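Local coordinates for protein ATP-dependent DNA helicase uvsW (Enterobacteria phage T4, PDB 1RIF) that couples ATP hydrolysis to 3'-5' translocation and duplex DNA unwinding, driving branch migration of Holliday junctions during recombination-dependent repair of phage DNA, at residues Arg150-Leu153 and Lys159-Ile162. The protein carries 1 engineered substitution. Residues are numbered along the deposited sequence; the frame is centred on the assembly and turned at random.
Sequences RYYL and KILI
The phenol ring of Tyr152 meets Ile160 obliquely, and it also meets the ring of Tyr156, the two planes nearly parallel at about 10°. Its CD2 lies 3.7 Å from CG1 of Ile160 and 3.9 Å from its CD1, so one flank of the tyrosine rests on the ethyl branch. Further along that flank, CE2 comes to 4.0 Å from the carbonyl O of Lys159. On the helix, CG of Tyr152 stands anti to the backbone N (chi1 -177°), which carries the ring out toward the strand; ring and ethyl branch run antiparallel alongside each other. Leu153 adds a looser touch, CB to CD1 of Ile160 at 4.5 Å, while its side chain also touches Phe183, Met187 and Pro206.

Helix 141-155 and strand 159-163 form the second half of a beta-alpha-beta crossover from strand 130-133, in the P-loop NTPase-type ATP-binding domain within this N-terminal part of the helicase. Tyrosine suits this border: its ring is buried against Met228, yet its OH makes a weak hydrogen bond to Gly158 N in the connecting turn. Beta-branched Ile160 favours the extended backbone of an inner strand, where it also touches Val207 and Met230. The side chain of Lys159 leaves the backbone away from the helix; long and charged, it suits a partly exposed position, and its NZ is hydrogen-bonded to Asn203 O.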
ATOM      1  N   ARG A 150      -7.291   4.842 -12.413  1.00 18.03           N
ATOM      2  CA  ARG A 150      -7.643   5.804 -13.470  1.00 18.78           C
ATOM      3  C   ARG A 150      -7.053   7.176 -13.126  1.00 18.51           C
ATOM      4  O   ARG A 150      -6.418   7.827 -13.953  1.00 18.71           O
ATOM      5  CB  ARG A 150      -9.161   5.981 -13.542  1.00 19.33           C
ATOM      6  CG  ARG A 150      -9.762   6.164 -14.926  1.00 22.14           C
ATOM      7  CD  ARG A 150      -8.998   7.078 -15.860  1.00 25.03           C
ATOM      8  NE  ARG A 150      -8.896   6.408 -17.154  1.00 27.79           N
ATOM      9  CZ  ARG A 150      -8.921   7.004 -18.341  1.00 27.44           C
ATOM     10  NH1 ARG A 150      -9.042   8.318 -18.441  1.00 28.81           N
ATOM     11  NH2 ARG A 150      -8.845   6.265 -19.439  1.00 26.58           N
ATOM     12  N   TYR A 151      -7.308   7.624 -11.898  1.00 17.21           N
ATOM     13  CA  TYR A 151      -6.811   8.907 -11.442  1.00 16.88           C
ATOM     14  C   TYR A 151      -5.307   8.984 -11.606  1.00 15.10           C
ATOM     15  O   TYR A 151      -4.794   9.940 -12.166  1.00 17.76           O
ATOM     16  CB  TYR A 151      -7.152   9.130  -9.970  1.00 18.32           C
ATOM     17  CG  TYR A 151      -6.597  10.430  -9.444  1.00 20.82           C
ATOM     18  CD1 TYR A 151      -7.329  11.613  -9.542  1.00 21.82           C
ATOM     19  CD2 TYR A 151      -5.302  10.497  -8.922  1.00 22.70           C
ATOM     20  CE1 TYR A 151      -6.786  12.831  -9.140  1.00 24.79           C
ATOM     21  CE2 TYR A 151      -4.750  11.710  -8.519  1.00 25.02           C
ATOM     22  CZ  TYR A 151      -5.497  12.872  -8.632  1.00 25.37           C
ATOM     23  OH  TYR A 151      -4.959  14.077  -8.239  1.00 28.97           O
ATOM     24  N   TYR A 152      -4.602   7.982 -11.095  1.00 14.02           N
ATOM     25  CA  TYR A 152      -3.147   7.952 -11.190  1.00 15.21           C
ATOM     26  C   TYR A 152      -2.689   7.958 -12.649  1.00 15.30           C
ATOM     27  O   TYR A 152      -1.786   8.707 -13.034  1.00 14.65           O
ATOM     28  CB  TYR A 152      -2.587   6.705 -10.502  1.00 13.76           C
ATOM     29  CG  TYR A 152      -1.086   6.678 -10.524  1.00 14.12           C
ATOM     30  CD1 TYR A 152      -0.340   7.344  -9.546  1.00 13.11           C
ATOM     31  CD2 TYR A 152      -0.404   6.085 -11.583  1.00 14.68           C
ATOM     32  CE1 TYR A 152       1.044   7.429  -9.634  1.00 14.78           C
ATOM     33  CE2 TYR A 152       0.973   6.163 -11.681  1.00 16.89           C
ATOM     34  CZ  TYR A 152       1.696   6.840 -10.711  1.00 17.26           C
ATOM     35  OH  TYR A 152       3.064   6.960 -10.855  1.00 19.35           O
ATOM     36  N   LEU A 153      -3.317   7.105 -13.449  1.00 15.23           N
ATOM     37  CA  LEU A 153      -2.999   6.975 -14.868  1.00 15.91           C
ATOM     38  C   LEU A 153      -3.023   8.344 -15.553  1.00 17.22           C
ATOM     39  O   LEU A 153      -2.107   8.703 -16.297  1.00 16.72           O
ATOM     40  CB  LEU A 153      -4.011   6.011 -15.511  1.00 16.25           C
ATOM     41  CG  LEU A 153      -3.834   5.270 -16.848  1.00 18.06           C
ATOM     42  CD1 LEU A 153      -4.454   6.061 -17.953  1.00 18.01           C
ATOM     43  CD2 LEU A 153      -2.373   4.964 -17.118  1.00 16.71           C
ATOM     44  N   LYS A 159       3.705   3.279 -13.197  1.00 19.46           N
ATOM     45  CA  LYS A 159       2.788   2.169 -13.408  1.00 16.68           C
ATOM     46  C   LYS A 159       2.008   1.907 -12.132  1.00 15.44           C
ATOM     47  O   LYS A 159       2.334   2.447 -11.069  1.00 12.97           O
ATOM     48  CB  LYS A 159       3.545   0.907 -13.802  1.00 16.47           C
ATOM     49  CG  LYS A 159       4.022   0.896 -15.237  1.00 16.86           C
ATOM     50  CD  LYS A 159       4.624  -0.448 -15.566  1.00 20.81           C
ATOM     51  CE  LYS A 159       5.013  -0.546 -17.027  1.00 23.43           C
ATOM     52  NZ  LYS A 159       5.640  -1.869 -17.293  1.00 29.44           N
ATOM     53  N   ILE A 160       0.976   1.077 -12.252  1.00 16.94           N
ATOM     54  CA  ILE A 160       0.127   0.712 -11.121  1.00 16.53           C
ATOM     55  C   ILE A 160       0.205  -0.804 -10.899  1.00 16.73           C
ATOM     56  O   ILE A 160       0.013  -1.588 -11.841  1.00 16.22           O
ATOM     57  CB  ILE A 160      -1.363   1.107 -11.363  1.00 15.71           C
ATOM     58  CG1 ILE A 160      -1.474   2.594 -11.728  1.00 15.44           C
ATOM     59  CG2 ILE A 160      -2.184   0.836 -10.111  1.00 14.81           C
ATOM     60  CD1 ILE A 160      -1.920   2.841 -13.171  1.00 15.30           C
ATOM     61  N   LEU A 161       0.514  -1.204  -9.662  1.00 15.43           N
ATOM     62  CA  LEU A 161       0.608  -2.621  -9.296  1.00 15.34           C
ATOM     63  C   LEU A 161      -0.602  -2.946  -8.440  1.00 16.07           C
ATOM     64  O   LEU A 161      -0.846  -2.283  -7.428  1.00 15.58           O
ATOM     65  CB  LEU A 161       1.864  -2.903  -8.462  1.00 14.97           C
ATOM     66  CG  LEU A 161       2.488  -4.311  -8.407  1.00 15.45           C
ATOM     67  CD1 LEU A 161       3.031  -4.531  -7.009  1.00 15.01           C
ATOM     68  CD2 LEU A 161       1.503  -5.403  -8.750  1.00 17.28           C
ATOM     69  N   ILE A 162      -1.359  -3.961  -8.846  1.00 15.00           N
ATOM     70  CA  ILE A 162      -2.527  -4.385  -8.101  1.00 14.79           C
ATOM     71  C   ILE A 162      -2.297  -5.837  -7.710  1.00 13.97           C
ATOM     72  O   ILE A 162      -2.086  -6.682  -8.571  1.00 14.56           O
ATOM     73  CB  ILE A 162      -3.796  -4.256  -8.958  1.00 15.88           C
ATOM     74  CG1 ILE A 162      -3.880  -2.833  -9.516  1.00 16.00           C
ATOM     75  CG2 ILE A 162      -5.047  -4.560  -8.115  1.00 15.13           C
ATOM     76  CD1 ILE A 162      -5.024  -2.631 -10.461  1.00 20.62           C
TER